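Long-range contact in aldo-keto reductase family 1, member B4 (Aldose reductase) (Schistosoma japonicum, PDB 4HBK), which probably reduces aldehydes such as aldoses to their alcohols with NADPH: residues E179-S193 against E205-E217. Residues are numbered along the deposited sequence; the frame is centred on the assembly and turned at random.
Sequences EKLVDEGLVKSIGLS and EHCRIKPANLQIE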
ATOM      1  N   GLU A 179      14.568   4.975  10.021  1.00  9.84           N
ATOM      2  CA  GLU A 179      14.608   6.352  10.480  1.00  9.71           C
ATOM      3  C   GLU A 179      15.801   7.064   9.886  1.00 11.44           C
ATOM      4  O   GLU A 179      15.723   8.250   9.553  1.00 12.62           O
ATOM      5  CB  GLU A 179      14.659   6.398  12.001  1.00  9.98           C
ATOM      6  CG  GLU A 179      13.371   5.949  12.628  1.00 11.42           C
ATOM      7  CD  GLU A 179      13.417   5.993  14.130  1.00 12.57           C
ATOM      8  OE1 GLU A 179      14.499   5.723  14.705  1.00 14.41           O
ATOM      9  OE2 GLU A 179      12.365   6.302  14.735  1.00 11.77           O
ATOM     10  N   LYS A 180      16.900   6.333   9.734  1.00  9.15           N
ATOM     11  CA  LYS A 180      18.115   6.912   9.179  1.00 15.30           C
ATOM     12  C   LYS A 180      17.917   7.306   7.722  1.00 14.00           C
ATOM     13  O   LYS A 180      18.518   8.263   7.242  1.00 13.89           O
ATOM     14  CB  LYS A 180      19.284   5.937   9.295  1.00 14.97           C
ATOM     15  CG  LYS A 180      19.792   5.726  10.699  1.00 14.73           C
ATOM     16  CD  LYS A 180      20.997   4.797  10.675  1.00 23.23           C
ATOM     17  CE  LYS A 180      21.459   4.450  12.077  1.00 24.40           C
ATOM     18  NZ  LYS A 180      22.402   3.283  12.057  1.00 28.05           N
ATOM     19  N   LEU A 181      17.070   6.566   7.017  1.00 12.72           N
ATOM     20  CA  LEU A 181      16.763   6.888   5.628  1.00 11.28           C
ATOM     21  C   LEU A 181      16.113   8.262   5.549  1.00 11.54           C
ATOM     22  O   LEU A 181      16.339   9.022   4.598  1.00 12.54           O
ATOM     23  CB  LEU A 181      15.843   5.826   5.013  1.00  9.37           C
ATOM     24  CG  LEU A 181      16.420   4.410   4.918  1.00 11.12           C
ATOM     25  CD1 LEU A 181      15.363   3.406   4.478  1.00  9.34           C
ATOM     26  CD2 LEU A 181      17.638   4.367   3.982  1.00 12.54           C
ATOM     27  N   VAL A 182      15.293   8.578   6.546  1.00 10.34           N
ATOM     28  CA  VAL A 182      14.668   9.892   6.606  1.00 11.42           C
ATOM     29  C   VAL A 182      15.732  10.958   6.930  1.00 14.68           C
ATOM     30  O   VAL A 182      15.799  11.996   6.268  1.00 11.94           O
ATOM     31  CB  VAL A 182      13.540   9.938   7.665  1.00 11.77           C
ATOM     32  CG1 VAL A 182      13.020  11.369   7.842  1.00 10.53           C
ATOM     33  CG2 VAL A 182      12.409   9.012   7.277  1.00  8.90           C
ATOM     34  N   ASP A 183      16.558  10.695   7.946  1.00 11.63           N
ATOM     35  CA  ASP A 183      17.655  11.595   8.304  1.00 12.79           C
ATOM     36  C   ASP A 183      18.490  11.987   7.083  1.00 15.11           C
ATOM     37  O   ASP A 183      18.880  13.143   6.929  1.00 15.56           O
ATOM     38  CB  ASP A 183      18.580  10.954   9.348  1.00 12.83           C
ATOM     39  CG  ASP A 183      17.901  10.724  10.702  1.00 15.53           C
ATOM     40  OD1 ASP A 183      16.837  11.316  10.980  1.00 15.07           O
ATOM     41  OD2 ASP A 183      18.449   9.941  11.507  1.00 17.96           O
ATOM     42  N   GLU A 184      18.757  11.013   6.220  1.00 13.48           N
ATOM     43  CA  GLU A 184      19.662  11.183   5.090  1.00 18.91           C
ATOM     44  C   GLU A 184      18.991  11.745   3.843  1.00 18.39           C
ATOM     45  O   GLU A 184      19.658  11.999   2.848  1.00 21.44           O
ATOM     46  CB  GLU A 184      20.278   9.835   4.721  1.00 20.07           C
ATOM     47  CG  GLU A 184      21.047   9.176   5.840  1.00 30.71           C
ATOM     48  CD  GLU A 184      22.540   9.323   5.672  1.00 40.63           C
ATOM     49  OE1 GLU A 184      23.081  10.368   6.088  1.00 38.75           O
ATOM     50  OE2 GLU A 184      23.166   8.394   5.116  1.00 48.60           O
ATOM     51  N   GLY A 185      17.674  11.912   3.876  1.00 17.19           N
ATOM     52  CA  GLY A 185      16.969  12.426   2.713  1.00 16.23           C
ATOM     53  C   GLY A 185      16.641  11.415   1.615  1.00 15.78           C
ATOM     54  O   GLY A 185      16.076  11.781   0.582  1.00 17.53           O
ATOM     55  N   LEU A 186      16.981  10.146   1.824  1.00 15.60           N
ATOM     56  CA  LEU A 186      16.652   9.105   0.857  1.00 12.60           C
ATOM     57  C   LEU A 186      15.151   8.805   0.837  1.00  9.95           C
ATOM     58  O   LEU A 186      14.599   8.375  -0.180  1.00 11.18           O
ATOM     59  CB  LEU A 186      17.451   7.830   1.141  1.00 13.94           C
ATOM     60  CG  LEU A 186      18.969   7.955   1.021  1.00 19.32           C
ATOM     61  CD1 LEU A 186      19.657   6.735   1.590  1.00 20.57           C
ATOM     62  CD2 LEU A 186      19.366   8.149  -0.430  1.00 21.03           C
ATOM     63  N   VAL A 187      14.497   9.044   1.964  1.00 10.27           N
ATOM     64  CA  VAL A 187      13.065   8.806   2.094  1.00 12.24           C
ATOM     65  C   VAL A 187      12.413   9.966   2.851  1.00  9.87           C
ATOM     66  O   VAL A 187      12.970  10.437   3.830  1.00  9.28           O
ATOM     67  CB  VAL A 187      12.821   7.480   2.843  1.00 11.51           C
ATOM     68  CG1 VAL A 187      11.396   7.374   3.296  1.00 12.56           C
ATOM     69  CG2 VAL A 187      13.205   6.281   1.954  1.00  9.86           C
ATOM     70  N   LYS A 188      11.244  10.433   2.406  1.00  9.69           N
ATOM     71  CA  LYS A 188      10.575  11.548   3.098  1.00  8.10           C
ATOM     72  C   LYS A 188       9.749  11.095   4.300  1.00 11.77           C
ATOM     73  O   LYS A 188       9.745  11.747   5.352  1.00  8.40           O
ATOM     74  CB  LYS A 188       9.685  12.341   2.151  1.00 10.74           C
ATOM     75  CG  LYS A 188      10.397  12.931   0.950  1.00 13.68           C
ATOM     76  CD  LYS A 188      11.483  13.906   1.347  1.00 14.34           C
ATOM     77  CE  LYS A 188      11.859  14.803   0.172  1.00 17.96           C
ATOM     78  NZ  LYS A 188      12.958  15.760   0.504  1.00 19.50           N
ATOM     79  N   SER A 189       9.028   9.987   4.134  1.00 10.05           N
ATOM     80  CA  SER A 189       8.170   9.468   5.194  1.00  7.70           C
ATOM     81  C   SER A 189       8.331   7.960   5.236  1.00  9.54           C
ATOM     82  O   SER A 189       8.563   7.335   4.206  1.00  8.84           O
ATOM     83  CB  SER A 189       6.704   9.810   4.921  1.00  9.75           C
ATOM     84  OG  SER A 189       6.496  11.199   4.722  1.00 11.53           O
ATOM     85  N   ILE A 190       8.213   7.376   6.422  1.00  9.20           N
ATOM     86  CA  ILE A 190       8.275   5.926   6.564  1.00 11.52           C
ATOM     87  C   ILE A 190       6.986   5.379   7.191  1.00 10.12           C
ATOM     88  O   ILE A 190       6.262   6.109   7.865  1.00  9.60           O
ATOM     89  CB  ILE A 190       9.499   5.516   7.412  1.00 12.90           C
ATOM     90  CG1 ILE A 190       9.547   6.352   8.696  1.00 11.07           C
ATOM     91  CG2 ILE A 190      10.789   5.696   6.604  1.00  7.14           C
ATOM     92  CD1 ILE A 190      10.761   6.039   9.584  1.00 11.12           C
ATOM     93  N   GLY A 191       6.696   4.101   6.966  1.00  6.73           N
ATOM     94  CA  GLY A 191       5.478   3.510   7.492  1.00  7.24           C
ATOM     95  C   GLY A 191       5.467   1.988   7.554  1.00  9.07           C
ATOM     96  O   GLY A 191       6.503   1.339   7.405  1.00  8.38           O
ATOM     97  N   LEU A 192       4.281   1.420   7.763  1.00  8.64           N
ATOM     98  CA  LEU A 192       4.133  -0.008   8.016  1.00  7.68           C
ATOM     99  C   LEU A 192       3.125  -0.639   7.066  1.00  8.32           C
ATOM    100  O   LEU A 192       2.194   0.013   6.614  1.00  8.49           O
ATOM    101  CB  LEU A 192       3.682  -0.229   9.466  1.00  9.57           C
ATOM    102  CG  LEU A 192       4.577   0.413  10.536  1.00  8.74           C
ATOM    103  CD1 LEU A 192       3.896   0.426  11.903  1.00  8.45           C
ATOM    104  CD2 LEU A 192       5.927  -0.281  10.618  1.00  7.08           C
ATOM    105  N   SER A 193       3.322  -1.916   6.767  1.00 10.80           N
ATOM    106  CA  SER A 193       2.361  -2.676   5.985  1.00  9.76           C
ATOM    107  C   SER A 193       2.033  -3.985   6.690  1.00  7.72           C
ATOM    108  O   SER A 193       2.931  -4.681   7.143  1.00  8.78           O
ATOM    109  CB  SER A 193       2.899  -2.945   4.575  1.00  8.91           C
ATOM    110  OG  SER A 193       1.952  -3.672   3.807  1.00 14.53           O
ATOM    111  N   GLU A 205       5.953   3.219  20.554  1.00 15.66           N
ATOM    112  CA  GLU A 205       6.533   3.303  21.889  1.00 19.33           C
ATOM    113  C   GLU A 205       8.053   3.502  21.841  1.00 21.96           C
ATOM    114  O   GLU A 205       8.641   4.057  22.766  1.00 21.32           O
ATOM    115  CB  GLU A 205       6.179   2.045  22.697  1.00 19.27           C
ATOM    116  CG  GLU A 205       5.532   2.317  24.056  1.00 39.16           C
ATOM    117  CD  GLU A 205       6.514   2.890  25.080  1.00 42.78           C
ATOM    118  OE1 GLU A 205       6.762   4.119  25.061  1.00 46.09           O
ATOM    119  OE2 GLU A 205       7.039   2.107  25.906  1.00 51.09           O
ATOM    120  N   HIS A 206       8.689   3.054  20.760  1.00 18.33           N
ATOM    121  CA  HIS A 206      10.152   3.075  20.687  1.00 17.74           C
ATOM    122  C   HIS A 206      10.703   4.105  19.717  1.00 16.41           C
ATOM    123  O   HIS A 206      11.895   4.401  19.737  1.00 16.29           O
ATOM    124  CB  HIS A 206      10.689   1.708  20.256  1.00 19.05           C
ATOM    125  CG  HIS A 206      10.636   0.665  21.328  1.00 25.37           C
ATOM    126  ND1 HIS A 206       9.560  -0.182  21.493  1.00 29.07           N
ATOM    127  CD2 HIS A 206      11.534   0.321  22.281  1.00 26.46           C
ATOM    128  CE1 HIS A 206       9.794  -0.997  22.506  1.00 28.02           C
ATOM    129  NE2 HIS A 206      10.986  -0.715  23.000  1.00 33.06           N
ATOM    130  N   CYS A 207       9.848   4.632  18.849  1.00 16.26           N
ATOM    131  CA  CYS A 207      10.334   5.374  17.688  1.00 15.22           C
ATOM    132  C   CYS A 207      10.776   6.800  18.010  1.00 13.73           C
ATOM    133  O   CYS A 207      10.299   7.428  18.954  1.00 12.04           O
ATOM    134  CB  CYS A 207       9.275   5.404  16.585  1.00 13.17           C
ATOM    135  SG  CYS A 207       7.838   6.402  17.016  1.00 11.18           S
ATOM    136  N   ARG A 208      11.704   7.294  17.204  1.00 11.61           N
ATOM    137  CA  ARG A 208      12.079   8.692  17.225  1.00 14.89           C
ATOM    138  C   ARG A 208      11.252   9.400  16.156  1.00 19.81           C
ATOM    139  O   ARG A 208      10.853  10.545  16.336  1.00 16.17           O
ATOM    140  CB  ARG A 208      13.582   8.834  16.948  1.00 15.98           C
ATOM    141  CG  ARG A 208      14.023  10.231  16.524  1.00 18.41           C
ATOM    142  CD  ARG A 208      15.546  10.367  16.564  1.00 19.57           C
ATOM    143  NE  ARG A 208      16.227   9.402  15.693  1.00 19.70           N
ATOM    144  CZ  ARG A 208      16.531   9.627  14.417  1.00 16.75           C
ATOM    145  NH1 ARG A 208      17.154   8.697  13.704  1.00 14.75           N
ATOM    146  NH2 ARG A 208      16.211  10.783  13.849  1.00 15.90           N
ATOM    147  N   ILE A 209      10.997   8.700  15.044  1.00 15.53           N
ATOM    148  CA  ILE A 209      10.178   9.215  13.945  1.00 12.16           C
ATOM    149  C   ILE A 209       8.966   8.312  13.777  1.00 14.17           C
ATOM    150  O   ILE A 209       9.103   7.116  13.545  1.00 11.48           O
ATOM    151  CB  ILE A 209      10.944   9.231  12.617  1.00 13.90           C
ATOM    152  CG1 ILE A 209      12.174  10.132  12.707  1.00 14.35           C
ATOM    153  CG2 ILE A 209      10.037   9.702  11.480  1.00 15.74           C
ATOM    154  CD1 ILE A 209      13.047  10.095  11.443  1.00 13.22           C
ATOM    155  N   LYS A 210       7.778   8.878  13.918  1.00 12.54           N
ATOM    156  CA  LYS A 210       6.568   8.078  13.867  1.00 11.64           C
ATOM    157  C   LYS A 210       6.267   7.593  12.455  1.00 11.02           C
ATOM    158  O   LYS A 210       6.570   8.263  11.470  1.00  9.80           O
ATOM    159  CB  LYS A 210       5.383   8.858  14.444  1.00 12.99           C
ATOM    160  CG  LYS A 210       5.551   9.152  15.929  1.00 11.02           C
ATOM    161  CD  LYS A 210       4.220   9.343  16.637  1.00 19.04           C
ATOM    162  CE  LYS A 210       3.821  10.794  16.707  1.00 19.07           C
ATOM    163  NZ  LYS A 210       2.910  11.058  17.870  1.00 23.14           N
ATOM    164  N   PRO A 211       5.697   6.397  12.353  1.00  9.83           N
ATOM    165  CA  PRO A 211       5.196   5.945  11.055  1.00 12.18           C
ATOM    166  C   PRO A 211       4.167   6.957  10.581  1.00 12.32           C
ATOM    167  O   PRO A 211       3.410   7.463  11.415  1.00 11.35           O
ATOM    168  CB  PRO A 211       4.539   4.600  11.380  1.00 13.73           C
ATOM    169  CG  PRO A 211       4.421   4.562  12.918  1.00 10.95           C
ATOM    170  CD  PRO A 211       5.534   5.392  13.413  1.00 11.81           C
ATOM    171  N   ALA A 212       4.171   7.278   9.288  1.00 10.88           N
ATOM    172  CA  ALA A 212       3.228   8.234   8.712  1.00  9.26           C
ATOM    173  C   ALA A 212       2.037   7.533   8.078  1.00 11.67           C
ATOM    174  O   ALA A 212       0.993   8.148   7.830  1.00 10.84           O
ATOM    175  CB  ALA A 212       3.926   9.093   7.660  1.00  9.64           C
ATOM    176  N   ASN A 213       2.190   6.244   7.797  1.00  8.95           N
ATOM    177  CA  ASN A 213       1.177   5.543   7.029  1.00  9.64           C
ATOM    178  C   ASN A 213       1.152   4.050   7.335  1.00  9.75           C
ATOM    179  O   ASN A 213       2.190   3.447   7.622  1.00  8.17           O
ATOM    180  CB  ASN A 213       1.410   5.797   5.534  1.00  7.40           C
ATOM    181  CG  ASN A 213       0.476   5.007   4.648  1.00  9.12           C
ATOM    182  OD1 ASN A 213       0.868   3.984   4.083  1.00 13.46           O
ATOM    183  ND2 ASN A 213      -0.764   5.481   4.501  1.00  7.00           N
ATOM    184  N   LEU A 214      -0.043   3.468   7.296  1.00  7.51           N
ATOM    185  CA  LEU A 214      -0.222   2.034   7.472  1.00  7.66           C
ATOM    186  C   LEU A 214      -0.980   1.563   6.241  1.00  7.94           C
ATOM    187  O   LEU A 214      -2.001   2.164   5.879  1.00  6.60           O
ATOM    188  CB  LEU A 214      -1.049   1.746   8.732  1.00  8.78           C
ATOM    189  CG  LEU A 214      -1.519   0.302   8.947  1.00  9.17           C
ATOM    190  CD1 LEU A 214      -0.352  -0.626   9.269  1.00  6.76           C
ATOM    191  CD2 LEU A 214      -2.597   0.212  10.034  1.00  5.88           C
ATOM    192  N   GLN A 215      -0.470   0.524   5.583  1.00  6.08           N
ATOM    193  CA  GLN A 215      -1.143  -0.044   4.420  1.00  7.66           C
ATOM    194  C   GLN A 215      -1.593  -1.449   4.783  1.00  7.80           C
ATOM    195  O   GLN A 215      -0.790  -2.261   5.226  1.00  9.35           O
ATOM    196  CB  GLN A 215      -0.225  -0.068   3.176  1.00  6.21           C
ATOM    197  CG  GLN A 215      -0.911  -0.648   1.920  1.00  8.61           C
ATOM    198  CD  GLN A 215      -0.057  -0.580   0.640  1.00  9.83           C
ATOM    199  OE1 GLN A 215       0.114  -1.586  -0.045  1.00  9.54           O
ATOM    200  NE2 GLN A 215       0.454   0.609   0.307  1.00  7.36           N
ATOM    201  N   ILE A 216      -2.876  -1.724   4.605  1.00  6.85           N
ATOM    202  CA  ILE A 216      -3.469  -2.990   5.013  1.00  6.31           C
ATOM    203  C   ILE A 216      -4.605  -3.306   4.058  1.00  9.79           C
ATOM    204  O   ILE A 216      -5.072  -2.420   3.338  1.00 10.22           O
ATOM    205  CB  ILE A 216      -4.066  -2.896   6.431  1.00  9.54           C
ATOM    206  CG1 ILE A 216      -4.820  -1.562   6.605  1.00  8.75           C
ATOM    207  CG2 ILE A 216      -2.974  -3.061   7.483  1.00  6.43           C
ATOM    208  CD1 ILE A 216      -5.517  -1.394   7.965  1.00  9.13           C
ATOM    209  N   GLU A 217      -5.062  -4.558   4.065  1.00  8.30           N
ATOM    210  CA  GLU A 217      -6.215  -4.956   3.266  1.00 10.09           C
ATOM    211  C   GLU A 217      -7.490  -4.327   3.802  1.00 12.33           C
ATOM    212  O   GLU A 217      -7.858  -4.522   4.964  1.00 12.78           O
ATOM    213  CB  GLU A 217      -6.363  -6.480   3.237  1.00 10.39           C
ATOM    214  CG  GLU A 217      -7.698  -6.972   2.681  1.00 10.16           C
ATOM    215  CD  GLU A 217      -7.799  -8.494   2.696  1.00 15.17           C
ATOM    216  OE1 GLU A 217      -6.811  -9.164   3.082  1.00 12.23           O
ATOM    217  OE2 GLU A 217      -8.864  -9.020   2.320  1.00 18.96           O
TER
HETATM  218  O   HOH W   1      14.217   4.641  17.232  1.00 24.42           O
HETATM  219  O   HOH W   2      17.568   5.893  14.697  1.00 29.73           O
HETATM  220  O   HOH W   3       7.399   9.091   8.648  1.00 10.71           O
HETATM  221  O   HOH W   4       1.047  -3.847   0.798  1.00 14.50           O
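Glu179, near the end of helix 171-183, takes the backbone N-H groups of Arg208 and Ile209 on one carboxylate oxygen, while strands 189-193 and 213-217 pair in parallel as neighbours in the (beta/alpha)8 barrel, the two ends of a beta-alpha-beta crossover through helix 197-206. Arg208 N lies 2.7 Å from Glu179 OE2 on its syn lone pair; Ile209 N, 2.8 Å from the same OE2, comes from above the carboxylate plane. One turn on, Arg208 grips Asp183 end-on: NH2 is 3.0 Å from Asp183 OD1 in a nearly straight, in-plane bond, and NH1 is 2.8 Å from Asp183 OD2, tilted from the guanidinium plane. A bend at chi3 (59°) turns the end of the arginine down toward Asp183. Water 2 links its NH1 to Glu179 OE1, and the guanidinium charge, with no N-H aimed at OE1, probably favours an ionised Glu179. Beneath the polar layer, Ile209 and Val182 reach toward each other tip to tip, Ile209 CD1 lying 3.8 Å from Val182 CG1, and Ile209 CG2 touches Ile190 CD1; Trp175 of the same helix binds Ile209 O through NE1. Deeper in, Ala212 N bonds to Ile190 O, and Leu192 donates its N-H to Asn213 O and accepts from Gln215 N on its O. Where Ser193 pairs with Gln215, Gln215 NE2 hydrogen-bonds Asp77 near Lys111, the predicted modulator of the catalytic tyrosine, and water 4 donates to Gln215 OE1 at 2.6 Å while bridging to Ser193 OG.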